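Local atomic coordinates of putative thioesterase II (Thermobifida fusca, PDB entry 3BBJ), a protein that probably hydrolyses thioesters such as acyl-CoA, as a double-hotdog member of the acyl-CoA thioesterase family that pairs with a second copy of itself. Residues 61-66 against 218-223; 90-95 against 104-109; 248-253 against 263-268. All coordinates share one frame; numbering follows the deposited sequence.

Contact 1: residues 61-66 against 218-223; sequences SSYHFH and VELTWH
Strand 61-65 and strand 219-223 run antiparallel, 168° between their directions and 4.7 Å between their axes, with Ser61–Trp222 and Tyr63–Leu220 as hydrogen-bonded pairs and Ser62–Thr221 and His64–Glu219 as non-hydrogen-bonded ones. Beyond the two doubly bonded pairs, Phe65 N reaches Val218 O at 3.2 Å; this is where Val218 and Glu219 both face Leu267 in a classic beta bulge. On the face shared by His64 and Glu219 the contact is a CH-pi one. Glu219 has CG anti to its backbone N (chi1 -163°), which sets that methylene over the imidazole of His64, 3.6 Å from the ring centroid and displaced toward NE2 and CE1. A bend at chi2 then swings the carboxylate forward along its own strand, toward Thr221, where the syn lone pair of Glu219 OE2 takes a short bond from Thr221 OG1, 2.5 Å. The imidazole is held at both nitrogens: ND1 bonds a water at 2.7 Å, and NE2 bonds Ser62 OG of the second subunit. The other face carries aromatic groups. Tyr63 and Trp222 lie side by side, pointing the same way and meeting at their edges, CE2 of the phenol 4.2 Å from NE1 of the indole. One water bridges them, bonding Tyr63 OH at 2.6 Å, accepting from Trp222 NE1 and also joining Ser61 OG. Met42 of helix 38-51 covers Tyr63, Leu220 and Trp222. One face thus looks to the partner subunit and the other to a helix, while the paired strands come from the N-terminal and C-terminal thioesterase domains, a seam characteristic of the double-hotdog fold.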
ATOM      1  N   SER A  61       6.805   1.528  -4.008  1.00 47.15           N
ATOM      2  CA  SER A  61       7.344   0.187  -3.971  1.00 45.84           C
ATOM      3  C   SER A  61       6.367  -0.742  -3.246  1.00 45.24           C
ATOM      4  O   SER A  61       6.038  -0.509  -2.088  1.00 45.67           O
ATOM      5  CB  SER A  61       8.693   0.215  -3.252  1.00 46.01           C
ATOM      6  OG  SER A  61       9.553   1.215  -3.794  1.00 45.40           O
ATOM      7  N   SER A  62       5.915  -1.784  -3.945  1.00 44.20           N
ATOM      8  CA  SER A  62       5.040  -2.824  -3.394  1.00 43.47           C
ATOM      9  C   SER A  62       5.757  -4.160  -3.388  1.00 44.62           C
ATOM     10  O   SER A  62       6.238  -4.635  -4.435  1.00 44.86           O
ATOM     11  CB  SER A  62       3.770  -2.972  -4.218  1.00 41.48           C
ATOM     12  OG  SER A  62       4.059  -2.860  -5.595  1.00 43.17           O
ATOM     13  N   TYR A  63       5.789  -4.778  -2.211  1.00 43.58           N
ATOM     14  CA  TYR A  63       6.499  -6.018  -2.016  1.00 43.10           C
ATOM     15  C   TYR A  63       5.571  -7.100  -1.469  1.00 43.97           C
ATOM     16  O   TYR A  63       4.807  -6.872  -0.514  1.00 42.11           O
ATOM     17  CB  TYR A  63       7.640  -5.807  -1.025  1.00 44.12           C
ATOM     18  CG  TYR A  63       8.722  -4.821  -1.431  1.00 42.91           C
ATOM     19  CD1 TYR A  63       9.820  -5.247  -2.171  1.00 41.41           C
ATOM     20  CD2 TYR A  63       8.693  -3.491  -1.003  1.00 42.34           C
ATOM     21  CE1 TYR A  63      10.816  -4.388  -2.535  1.00 42.69           C
ATOM     22  CE2 TYR A  63       9.714  -2.611  -1.348  1.00 44.92           C
ATOM     23  CZ  TYR A  63      10.770  -3.073  -2.135  1.00 46.24           C
ATOM     24  OH  TYR A  63      11.802  -2.247  -2.509  1.00 45.88           O
ATOM     25  N   HIS A  64       5.673  -8.289  -2.062  1.00 45.21           N
ATOM     26  CA  HIS A  64       4.947  -9.474  -1.591  1.00 44.77           C
ATOM     27  C   HIS A  64       5.947 -10.502  -1.100  1.00 44.94           C
ATOM     28  O   HIS A  64       6.852 -10.858  -1.839  1.00 44.41           O
ATOM     29  CB  HIS A  64       4.066 -10.022  -2.702  1.00 41.96           C
ATOM     30  CG  HIS A  64       2.838  -9.199  -2.923  1.00 44.07           C
ATOM     31  ND1 HIS A  64       1.599  -9.577  -2.457  1.00 34.34           N
ATOM     32  CD2 HIS A  64       2.670  -7.979  -3.491  1.00 41.36           C
ATOM     33  CE1 HIS A  64       0.714  -8.653  -2.789  1.00 40.44           C
ATOM     34  NE2 HIS A  64       1.339  -7.668  -3.403  1.00 38.39           N
ATOM     35  N   PHE A  65       5.788 -10.947   0.151  1.00 46.17           N
ATOM     36  CA  PHE A  65       6.739 -11.844   0.829  1.00 46.34           C
ATOM     37  C   PHE A  65       6.224 -13.251   0.764  1.00 47.93           C
ATOM     38  O   PHE A  65       5.126 -13.520   1.229  1.00 50.11           O
ATOM     39  CB  PHE A  65       6.912 -11.447   2.305  1.00 46.58           C
ATOM     40  CG  PHE A  65       7.568 -10.122   2.487  1.00 47.26           C
ATOM     41  CD1 PHE A  65       6.838  -8.956   2.378  1.00 43.51           C
ATOM     42  CD2 PHE A  65       8.936 -10.035   2.735  1.00 50.35           C
ATOM     43  CE1 PHE A  65       7.472  -7.706   2.500  1.00 49.58           C
ATOM     44  CE2 PHE A  65       9.562  -8.794   2.877  1.00 50.36           C
ATOM     45  CZ  PHE A  65       8.833  -7.634   2.757  1.00 46.16           C
ATOM     46  N   HIS A  66       7.014 -14.155   0.203  1.00 48.13           N
ATOM     47  CA  HIS A  66       6.567 -15.527  -0.001  1.00 48.42           C
ATOM     48  C   HIS A  66       7.096 -16.475   1.059  1.00 48.66           C
ATOM     49  O   HIS A  66       6.328 -17.302   1.592  1.00 47.84           O
ATOM     50  CB  HIS A  66       6.997 -16.018  -1.386  1.00 48.61           C
ATOM     51  CG  HIS A  66       6.548 -15.126  -2.497  1.00 46.31           C
ATOM     52  ND1 HIS A  66       5.242 -14.715  -2.633  1.00 49.41           N
ATOM     53  CD2 HIS A  66       7.229 -14.567  -3.523  1.00 49.12           C
ATOM     54  CE1 HIS A  66       5.135 -13.951  -3.701  1.00 51.15           C
ATOM     55  NE2 HIS A  66       6.330 -13.835  -4.253  1.00 53.20           N
ATOM     56  N   VAL A 218       3.076 -10.009   4.994  1.00 44.54           N
ATOM     57  CA  VAL A 218       2.479 -10.578   3.810  1.00 43.00           C
ATOM     58  C   VAL A 218       2.676  -9.598   2.655  1.00 43.21           C
ATOM     59  O   VAL A 218       3.095 -10.008   1.569  1.00 43.87           O
ATOM     60  CB  VAL A 218       1.010 -10.914   4.024  1.00 42.88           C
ATOM     61  CG1 VAL A 218       0.379 -11.269   2.693  1.00 41.25           C
ATOM     62  CG2 VAL A 218       0.888 -12.056   5.030  1.00 39.46           C
ATOM     63  N   GLU A 219       2.389  -8.309   2.901  1.00 42.53           N
ATOM     64  CA  GLU A 219       2.504  -7.278   1.880  1.00 40.09           C
ATOM     65  C   GLU A 219       2.934  -5.967   2.509  1.00 40.21           C
ATOM     66  O   GLU A 219       2.482  -5.629   3.571  1.00 41.26           O
ATOM     67  CB  GLU A 219       1.154  -7.106   1.148  1.00 42.35           C
ATOM     68  CG  GLU A 219       1.214  -6.342  -0.226  1.00 43.72           C
ATOM     69  CD  GLU A 219       1.386  -4.841  -0.116  1.00 46.16           C
ATOM     70  OE1 GLU A 219       0.864  -4.221   0.832  1.00 45.27           O
ATOM     71  OE2 GLU A 219       2.040  -4.265  -1.013  1.00 51.07           O
ATOM     72  N   LEU A 220       3.842  -5.242   1.860  1.00 41.52           N
ATOM     73  CA  LEU A 220       4.197  -3.883   2.264  1.00 40.83           C
ATOM     74  C   LEU A 220       4.335  -3.050   1.007  1.00 41.38           C
ATOM     75  O   LEU A 220       5.025  -3.448   0.058  1.00 41.59           O
ATOM     76  CB  LEU A 220       5.503  -3.848   3.082  1.00 41.92           C
ATOM     77  CG  LEU A 220       6.050  -2.494   3.568  1.00 39.38           C
ATOM     78  CD1 LEU A 220       7.061  -2.666   4.694  1.00 35.58           C
ATOM     79  CD2 LEU A 220       6.679  -1.687   2.435  1.00 36.20           C
ATOM     80  N   THR A 221       3.636  -1.916   0.998  1.00 40.95           N
ATOM     81  CA  THR A 221       3.780  -0.886  -0.002  1.00 40.43           C
ATOM     82  C   THR A 221       4.147   0.415   0.709  1.00 41.73           C
ATOM     83  O   THR A 221       3.536   0.771   1.712  1.00 41.95           O
ATOM     84  CB  THR A 221       2.502  -0.617  -0.775  1.00 41.08           C
ATOM     85  OG1 THR A 221       2.145  -1.774  -1.540  1.00 42.69           O
ATOM     86  CG2 THR A 221       2.716   0.567  -1.725  1.00 38.53           C
ATOM     87  N   TRP A 222       5.156   1.106   0.194  1.00 42.31           N
ATOM     88  CA  TRP A 222       5.576   2.373   0.765  1.00 43.71           C
ATOM     89  C   TRP A 222       5.917   3.415  -0.324  1.00 43.62           C
ATOM     90  O   TRP A 222       6.342   3.090  -1.424  1.00 44.35           O
ATOM     91  CB  TRP A 222       6.722   2.171   1.768  1.00 43.40           C
ATOM     92  CG  TRP A 222       8.062   2.071   1.154  1.00 42.12           C
ATOM     93  CD1 TRP A 222       8.677   0.942   0.727  1.00 44.37           C
ATOM     94  CD2 TRP A 222       8.974   3.144   0.904  1.00 44.28           C
ATOM     95  NE1 TRP A 222       9.911   1.235   0.218  1.00 43.60           N
ATOM     96  CE2 TRP A 222      10.117   2.584   0.299  1.00 45.26           C
ATOM     97  CE3 TRP A 222       8.931   4.524   1.119  1.00 41.44           C
ATOM     98  CZ2 TRP A 222      11.214   3.354  -0.090  1.00 44.93           C
ATOM     99  CZ3 TRP A 222      10.011   5.287   0.735  1.00 44.42           C
ATOM    100  CH2 TRP A 222      11.146   4.700   0.142  1.00 46.00           C
ATOM    101  N   HIS A 223       5.683   4.672  -0.001  1.00 45.73           N
ATOM    102  CA  HIS A 223       5.852   5.752  -0.959  1.00 46.15           C
ATOM    103  C   HIS A 223       6.855   6.799  -0.476  1.00 45.69           C
ATOM    104  O   HIS A 223       6.808   7.226   0.681  1.00 47.47           O
ATOM    105  CB  HIS A 223       4.497   6.429  -1.186  1.00 46.28           C
ATOM    106  CG  HIS A 223       3.414   5.490  -1.602  1.00 45.35           C
ATOM    107  ND1 HIS A 223       3.440   4.812  -2.800  1.00 52.15           N
ATOM    108  CD2 HIS A 223       2.253   5.142  -1.002  1.00 48.84           C
ATOM    109  CE1 HIS A 223       2.351   4.076  -2.915  1.00 53.85           C
ATOM    110  NE2 HIS A 223       1.615   4.254  -1.835  1.00 51.90           N
TER
HETATM  111  O   HOH W   1      11.833   0.310  -2.033  1.00 33.77           O
HETATM  112  O   HOH W   2       8.960   3.412  -2.791  1.00 39.73           O
HETATM  113  O   HOH W   3       1.783 -11.859  -0.982  1.00 55.79           O

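Contact 2: residues 90-95 against 104-109; sequences VQTTLF and GTLATA
The beta hairpin of strands 88-96 and 99-109 is held here through Val90 against Leu106 and Thr92 against Gly104, both antiparallel hydrogen-bonded pairs. Each pair exchanges two backbone bonds; the one from Gly104 N to Thr92 O, 2.9 Å, is almost straight. Between them Gln91 and Thr105 form a non-hydrogen-bonded pair, where Gln91 CA points a C-H at Gly104 O from 3.5 Å. Among the side chains, Thr92 and Leu106 meet directly. Thr92 OG1 lies anti to the backbone N (chi1 177°), which puts the methyl between N and the carbonyl carbon; from there CG2 touches Leu106 CD1 at 3.7 Å and sits 3.6 Å from Gly104 O. The hydroxyl is used elsewhere, in a hydrogen bond with Ser48 of helix 38-51, the long helix that the sheet of the N-terminal hotdog domain wraps around. Val90, on the same face, packs on Ala49 of that helix, and Leu106 reaches Ala58 of strand 57-65. Gln91 and Thr105 occupy the reverse face: the glutamine, extended beyond CG, packs against Gln91 of the second subunit, and Thr105 meets His64 of that subunit.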
ATOM      1  N   VAL A  90      10.027  -1.210 -12.527  1.00 48.45           N
ATOM      2  CA  VAL A  90      10.883  -2.395 -12.498  1.00 47.20           C
ATOM      3  C   VAL A  90      10.371  -3.460 -11.506  1.00 47.66           C
ATOM      4  O   VAL A  90      10.027  -3.171 -10.359  1.00 47.61           O
ATOM      5  CB  VAL A  90      12.379  -2.007 -12.126  1.00 48.72           C
ATOM      6  CG1 VAL A  90      13.348  -3.221 -12.261  1.00 43.22           C
ATOM      7  CG2 VAL A  90      12.871  -0.832 -12.984  1.00 41.06           C
ATOM      8  N   GLN A  91      10.311  -4.697 -11.980  1.00 48.53           N
ATOM      9  CA  GLN A  91       9.997  -5.853 -11.149  1.00 49.96           C
ATOM     10  C   GLN A  91      11.320  -6.523 -10.762  1.00 50.19           C
ATOM     11  O   GLN A  91      12.224  -6.711 -11.601  1.00 46.18           O
ATOM     12  CB  GLN A  91       9.104  -6.807 -11.925  1.00 50.36           C
ATOM     13  CG  GLN A  91       8.675  -8.075 -11.242  1.00 54.17           C
ATOM     14  CD  GLN A  91       7.664  -8.836 -12.101  1.00 57.69           C
ATOM     15  OE1 GLN A  91       7.973  -9.891 -12.666  1.00 71.40           O
ATOM     16  NE2 GLN A  91       6.469  -8.266 -12.255  1.00 67.69           N
ATOM     17  N   THR A  92      11.436  -6.848  -9.480  1.00 51.16           N
ATOM     18  CA  THR A  92      12.653  -7.428  -8.939  1.00 52.30           C
ATOM     19  C   THR A  92      12.250  -8.533  -7.964  1.00 52.76           C
ATOM     20  O   THR A  92      11.370  -8.334  -7.101  1.00 52.40           O
ATOM     21  CB  THR A  92      13.525  -6.342  -8.261  1.00 52.12           C
ATOM     22  OG1 THR A  92      14.692  -6.934  -7.675  1.00 56.40           O
ATOM     23  CG2 THR A  92      12.733  -5.578  -7.188  1.00 48.57           C
ATOM     24  N   THR A  93      12.854  -9.710  -8.142  1.00 52.50           N
ATOM     25  CA  THR A  93      12.534 -10.880  -7.329  1.00 51.51           C
ATOM     26  C   THR A  93      13.805 -11.488  -6.708  1.00 51.87           C
ATOM     27  O   THR A  93      14.835 -11.661  -7.386  1.00 50.94           O
ATOM     28  CB  THR A  93      11.810 -11.933  -8.177  1.00 50.77           C
ATOM     29  OG1 THR A  93      10.736 -11.311  -8.900  1.00 53.53           O
ATOM     30  CG2 THR A  93      11.267 -13.083  -7.302  1.00 46.64           C
ATOM     31  N   LEU A  94      13.713 -11.818  -5.414  1.00 51.79           N
ATOM     32  CA  LEU A  94      14.832 -12.402  -4.672  1.00 50.81           C
ATOM     33  C   LEU A  94      14.670 -13.907  -4.547  1.00 51.47           C
ATOM     34  O   LEU A  94      13.604 -14.389  -4.156  1.00 48.12           O
ATOM     35  CB  LEU A  94      14.931 -11.795  -3.281  1.00 50.29           C
ATOM     36  CG  LEU A  94      16.057 -12.286  -2.383  1.00 50.69           C
ATOM     37  CD1 LEU A  94      17.417 -11.957  -3.009  1.00 48.39           C
ATOM     38  CD2 LEU A  94      15.919 -11.651  -0.992  1.00 48.77           C
ATOM     39  N   PHE A  95      15.754 -14.625  -4.876  1.00 53.39           N
ATOM     40  CA  PHE A  95      15.803 -16.082  -4.804  1.00 54.28           C
ATOM     41  C   PHE A  95      16.885 -16.545  -3.849  1.00 55.59           C
ATOM     42  O   PHE A  95      17.924 -15.908  -3.705  1.00 55.38           O
ATOM     43  CB  PHE A  95      16.115 -16.667  -6.164  1.00 52.96           C
ATOM     44  CG  PHE A  95      15.086 -16.385  -7.193  1.00 49.55           C
ATOM     45  CD1 PHE A  95      15.085 -15.176  -7.873  1.00 49.72           C
ATOM     46  CD2 PHE A  95      14.139 -17.336  -7.518  1.00 48.27           C
ATOM     47  CE1 PHE A  95      14.121 -14.915  -8.852  1.00 53.42           C
ATOM     48  CE2 PHE A  95      13.172 -17.078  -8.507  1.00 51.17           C
ATOM     49  CZ  PHE A  95      13.165 -15.868  -9.169  1.00 47.64           C
ATOM     50  N   GLY A 104       9.175  -7.517  -5.476  1.00 47.79           N
ATOM     51  CA  GLY A 104       8.819  -6.113  -5.408  1.00 47.64           C
ATOM     52  C   GLY A 104       8.590  -5.538  -6.799  1.00 48.14           C
ATOM     53  O   GLY A 104       9.163  -6.022  -7.776  1.00 48.78           O
ATOM     54  N   THR A 105       7.680  -4.564  -6.902  1.00 47.31           N
ATOM     55  CA  THR A 105       7.514  -3.799  -8.132  1.00 45.14           C
ATOM     56  C   THR A 105       7.660  -2.359  -7.674  1.00 45.20           C
ATOM     57  O   THR A 105       7.112  -1.972  -6.658  1.00 45.29           O
ATOM     58  CB  THR A 105       6.191  -4.091  -8.836  1.00 46.41           C
ATOM     59  OG1 THR A 105       6.094  -5.506  -9.045  1.00 46.56           O
ATOM     60  CG2 THR A 105       6.115  -3.365 -10.202  1.00 37.51           C
ATOM     61  N   LEU A 106       8.496  -1.610  -8.373  1.00 45.74           N
ATOM     62  CA  LEU A 106       8.843  -0.271  -7.961  1.00 45.60           C
ATOM     63  C   LEU A 106       8.622   0.709  -9.080  1.00 45.33           C
ATOM     64  O   LEU A 106       9.157   0.539 -10.183  1.00 46.65           O
ATOM     65  CB  LEU A 106      10.315  -0.194  -7.490  1.00 46.39           C
ATOM     66  CG  LEU A 106      10.715  -0.937  -6.197  1.00 44.55           C
ATOM     67  CD1 LEU A 106      10.867  -2.434  -6.437  1.00 46.57           C
ATOM     68  CD2 LEU A 106      11.993  -0.382  -5.613  1.00 45.62           C
ATOM     69  N   ALA A 107       7.813   1.730  -8.787  1.00 46.05           N
ATOM     70  CA  ALA A 107       7.629   2.846  -9.690  1.00 45.61           C
ATOM     71  C   ALA A 107       8.782   3.771  -9.350  1.00 46.65           C
ATOM     72  O   ALA A 107       8.846   4.300  -8.228  1.00 48.25           O
ATOM     73  CB  ALA A 107       6.281   3.538  -9.463  1.00 44.54           C
ATOM     74  N   THR A 108       9.705   3.940 -10.301  1.00 48.50           N
ATOM     75  CA  THR A 108      10.838   4.842 -10.109  1.00 50.09           C
ATOM     76  C   THR A 108      10.620   6.099 -10.922  1.00 51.40           C
ATOM     77  O   THR A 108      10.060   6.058 -12.025  1.00 51.55           O
ATOM     78  CB  THR A 108      12.205   4.220 -10.498  1.00 49.36           C
ATOM     79  OG1 THR A 108      12.393   4.316 -11.910  1.00 51.23           O
ATOM     80  CG2 THR A 108      12.309   2.746 -10.047  1.00 48.87           C
ATOM     81  N   ALA A 109      11.047   7.213 -10.344  1.00 51.99           N
ATOM     82  CA  ALA A 109      10.963   8.525 -10.973  1.00 51.72           C
ATOM     83  C   ALA A 109      12.093   9.366 -10.359  1.00 51.99           C
ATOM     84  O   ALA A 109      12.862   8.866  -9.552  1.00 51.17           O
ATOM     85  CB  ALA A 109       9.610   9.157 -10.716  1.00 49.74           C
TER

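Contact 3: residues 248-253 against 263-268; sequences DENVDL and QSRQLA
Asn250 turns CG anti to its carbonyl carbon (chi1 -46°), and Arg265, extended through chi2, bends at chi3 (-53°); together these torsions carry the amide oxygen of the one to the NE of the other. The bond from Arg265 NE to Asn250 OD1, 3.0 Å, is weak because it is bent. The two side chains lie alongside each other, pointing the same way, with amide and guanidinium planes nearly perpendicular at 88°. The other end of the amide is also engaged: Asn250 ND2 gives a bond of 2.9 Å to Asp248 OD2, met on the anti side of a carboxylate whose OD1 forms a salt bridge with Arg225 of the second subunit. A leucine in place of this asparagine would probably leave Arg265 NE without its acceptor and Asp248 OD2 without this donor, setting the guanidinium freer to turn. Farther along this face, Asp252 OD1 lies 3.4 Å from Gln263 CA, while Asp252 OD2 is committed to a salt bridge with Arg236. A water accepts from Gln263 NE2 at 2.9 Å and reaches Asp252 OD1 weakly, while Gln263 OE1 takes a hydrogen bond from Arg225 NH1 of the same chain. On the reverse face Glu249 and Gln266 run side by side. Their OE2 and NE2 ends are not directly bonded; a water spans them, donating to Glu249 OE2 at 2.7 Å and accepting from Gln266 NE2. Glu249 OE1 takes a bond from Ile205 N, and Gln266 OE1 is hydrogen-bonded to Thr217 OG1. Between the two faces the backbone pairs Glu249 with Gln266 and Val251 with Ser264, each by two hydrogen bonds. The resulting hairpin is flanked by strand 233-243, where Ser237 packs against Glu249 and Val251, and by strand 217-224, where Leu220 packs against Ser264 and Gln266.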
ATOM      1  N   ASP A 248      -2.959  -4.344  10.354  1.00 42.75           N
ATOM      2  CA  ASP A 248      -2.312  -3.332   9.521  1.00 43.42           C
ATOM      3  C   ASP A 248      -1.301  -2.543  10.375  1.00 44.19           C
ATOM      4  O   ASP A 248      -1.606  -2.150  11.508  1.00 43.82           O
ATOM      5  CB  ASP A 248      -3.338  -2.388   8.894  1.00 43.53           C
ATOM      6  CG  ASP A 248      -4.149  -1.615   9.933  1.00 46.35           C
ATOM      7  OD1 ASP A 248      -4.906  -2.261  10.684  1.00 47.62           O
ATOM      8  OD2 ASP A 248      -4.052  -0.372   9.986  1.00 43.76           O
ATOM      9  N   GLU A 249      -0.101  -2.332   9.838  1.00 44.12           N
ATOM     10  CA  GLU A 249       0.919  -1.491  10.492  1.00 43.94           C
ATOM     11  C   GLU A 249       1.238  -0.332   9.563  1.00 44.28           C
ATOM     12  O   GLU A 249       1.778  -0.507   8.484  1.00 46.06           O
ATOM     13  CB  GLU A 249       2.172  -2.305  10.802  1.00 43.24           C
ATOM     14  CG  GLU A 249       3.318  -1.554  11.467  1.00 44.98           C
ATOM     15  CD  GLU A 249       4.506  -2.478  11.821  1.00 48.28           C
ATOM     16  OE1 GLU A 249       4.290  -3.512  12.515  1.00 48.94           O
ATOM     17  OE2 GLU A 249       5.657  -2.164  11.419  1.00 48.87           O
ATOM     18  N   ASN A 250       0.921   0.862  10.006  1.00 44.76           N
ATOM     19  CA  ASN A 250       1.072   2.057   9.196  1.00 45.26           C
ATOM     20  C   ASN A 250       2.225   2.878   9.744  1.00 45.47           C
ATOM     21  O   ASN A 250       2.125   3.374  10.854  1.00 43.99           O
ATOM     22  CB  ASN A 250      -0.223   2.844   9.275  1.00 45.06           C
ATOM     23  CG  ASN A 250      -1.425   1.956   9.082  1.00 49.29           C
ATOM     24  OD1 ASN A 250      -1.507   1.269   8.085  1.00 56.92           O
ATOM     25  ND2 ASN A 250      -2.342   1.929  10.056  1.00 52.24           N
ATOM     26  N   VAL A 251       3.302   3.028   8.963  1.00 45.28           N
ATOM     27  CA  VAL A 251       4.479   3.761   9.419  1.00 45.99           C
ATOM     28  C   VAL A 251       4.745   4.992   8.538  1.00 46.09           C
ATOM     29  O   VAL A 251       4.868   4.895   7.328  1.00 47.03           O
ATOM     30  CB  VAL A 251       5.740   2.823   9.447  1.00 46.31           C
ATOM     31  CG1 VAL A 251       7.016   3.610   9.758  1.00 46.98           C
ATOM     32  CG2 VAL A 251       5.548   1.669  10.433  1.00 42.87           C
ATOM     33  N   ASP A 252       4.806   6.158   9.156  1.00 47.30           N
ATOM     34  CA  ASP A 252       5.165   7.380   8.447  1.00 46.90           C
ATOM     35  C   ASP A 252       6.511   7.844   8.991  1.00 45.71           C
ATOM     36  O   ASP A 252       6.804   7.670  10.183  1.00 44.25           O
ATOM     37  CB  ASP A 252       4.084   8.447   8.609  1.00 48.56           C
ATOM     38  CG  ASP A 252       2.740   8.000   8.038  1.00 50.00           C
ATOM     39  OD1 ASP A 252       2.708   7.571   6.873  1.00 54.16           O
ATOM     40  OD2 ASP A 252       1.720   8.046   8.757  1.00 59.54           O
ATOM     41  N   LEU A 253       7.343   8.381   8.100  1.00 45.77           N
ATOM     42  CA  LEU A 253       8.642   8.897   8.473  1.00 46.21           C
ATOM     43  C   LEU A 253       8.791  10.350   8.023  1.00 47.59           C
ATOM     44  O   LEU A 253       8.430  10.704   6.891  1.00 48.19           O
ATOM     45  CB  LEU A 253       9.753   8.054   7.838  1.00 47.23           C
ATOM     46  CG  LEU A 253       9.814   6.551   8.114  1.00 44.77           C
ATOM     47  CD1 LEU A 253      10.952   5.861   7.294  1.00 34.45           C
ATOM     48  CD2 LEU A 253       9.993   6.298   9.593  1.00 37.53           C
ATOM     49  N   GLN A 263       5.632   7.047   3.550  1.00 46.83           N
ATOM     50  CA  GLN A 263       4.319   6.573   4.011  1.00 46.20           C
ATOM     51  C   GLN A 263       4.272   5.096   3.644  1.00 45.73           C
ATOM     52  O   GLN A 263       4.340   4.743   2.467  1.00 44.76           O
ATOM     53  CB  GLN A 263       3.167   7.263   3.294  1.00 47.64           C
ATOM     54  CG  GLN A 263       2.983   8.733   3.580  1.00 47.02           C
ATOM     55  CD  GLN A 263       1.887   9.335   2.729  1.00 47.24           C
ATOM     56  OE1 GLN A 263       2.055   9.538   1.519  1.00 47.43           O
ATOM     57  NE2 GLN A 263       0.760   9.635   3.354  1.00 44.03           N
ATOM     58  N   SER A 264       4.162   4.255   4.664  1.00 44.48           N
ATOM     59  CA  SER A 264       4.237   2.819   4.520  1.00 44.94           C
ATOM     60  C   SER A 264       3.031   2.186   5.190  1.00 44.94           C
ATOM     61  O   SER A 264       2.584   2.628   6.232  1.00 46.49           O
ATOM     62  CB  SER A 264       5.524   2.305   5.196  1.00 43.26           C
ATOM     63  OG  SER A 264       5.754   0.916   4.972  1.00 43.61           O
ATOM     64  N   ARG A 265       2.474   1.181   4.553  1.00 46.45           N
ATOM     65  CA  ARG A 265       1.470   0.357   5.190  1.00 47.64           C
ATOM     66  C   ARG A 265       1.843  -1.107   4.866  1.00 44.73           C
ATOM     67  O   ARG A 265       2.091  -1.436   3.701  1.00 42.75           O
ATOM     68  CB  ARG A 265       0.024   0.731   4.746  1.00 44.98           C
ATOM     69  CG  ARG A 265      -1.054  -0.164   5.487  1.00 50.78           C
ATOM     70  CD  ARG A 265      -2.575   0.123   5.250  1.00 52.38           C
ATOM     71  NE  ARG A 265      -3.004   1.520   5.476  1.00 59.55           N
ATOM     72  CZ  ARG A 265      -3.746   2.243   4.626  1.00 68.43           C
ATOM     73  NH1 ARG A 265      -4.194   1.715   3.483  1.00 63.84           N
ATOM     74  NH2 ARG A 265      -4.062   3.508   4.919  1.00 69.28           N
ATOM     75  N   GLN A 266       1.971  -1.949   5.889  1.00 43.75           N
ATOM     76  CA  GLN A 266       2.093  -3.407   5.647  1.00 43.99           C
ATOM     77  C   GLN A 266       0.890  -4.150   6.243  1.00 44.66           C
ATOM     78  O   GLN A 266       0.226  -3.637   7.171  1.00 44.05           O
ATOM     79  CB  GLN A 266       3.420  -4.036   6.131  1.00 41.58           C
ATOM     80  CG  GLN A 266       3.694  -4.039   7.623  1.00 41.61           C
ATOM     81  CD  GLN A 266       4.828  -4.996   8.024  1.00 44.30           C
ATOM     82  OE1 GLN A 266       4.632  -6.206   8.112  1.00 50.11           O
ATOM     83  NE2 GLN A 266       6.012  -4.443   8.309  1.00 46.02           N
ATOM     84  N   LEU A 267       0.613  -5.328   5.676  1.00 44.92           N
ATOM     85  CA  LEU A 267      -0.414  -6.247   6.182  1.00 45.58           C
ATOM     86  C   LEU A 267       0.243  -7.585   6.512  1.00 45.68           C
ATOM     87  O   LEU A 267       1.002  -8.143   5.712  1.00 46.60           O
ATOM     88  CB  LEU A 267      -1.533  -6.477   5.151  1.00 43.99           C
ATOM     89  CG  LEU A 267      -2.809  -7.117   5.705  1.00 45.87           C
ATOM     90  CD1 LEU A 267      -3.615  -6.069   6.532  1.00 41.59           C
ATOM     91  CD2 LEU A 267      -3.691  -7.738   4.624  1.00 44.54           C
ATOM     92  N   ALA A 268      -0.055  -8.113   7.691  1.00 46.92           N
ATOM     93  CA  ALA A 268       0.534  -9.384   8.123  1.00 46.98           C
ATOM     94  C   ALA A 268      -0.468 -10.171   8.957  1.00 48.70           C
ATOM     95  O   ALA A 268      -1.371  -9.592   9.584  1.00 46.68           O
ATOM     96  CB  ALA A 268       1.819  -9.147   8.905  1.00 45.56           C
TER
HETATM   97  O   HOH W   4       6.095  -1.580   8.814  1.00 38.19           O
HETATM   98  O   HOH W   5       4.481  -0.071   7.282  1.00 44.61           O
HETATM   99  O   HOH W   6       1.507   5.374   6.649  1.00 46.37           O
HETATM  100  O   HOH W   7       0.320   9.448   6.229  1.00 52.06           O

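The three contacts illustrate how neighbouring strand pairs follow one another across the junction of two hotdog domains. Contact 1 is the middle one, its centre 10 Å from that of each of the others. Toward contact 2 the step is a probable hydrogen bond from Thr105 N to Ser62 O, 2.9 Å; toward contact 3 it is made by His223 N on Gln263 O and Leu267 N on Glu219 O, both probable bonds of 2.8 Å. Contacts 2 and 3, hairpins of the N-terminal and C-terminal domains respectively, do not touch: their centres lie 19 Å apart and their nearest atoms about 12 Å. All three also touch the second subunit.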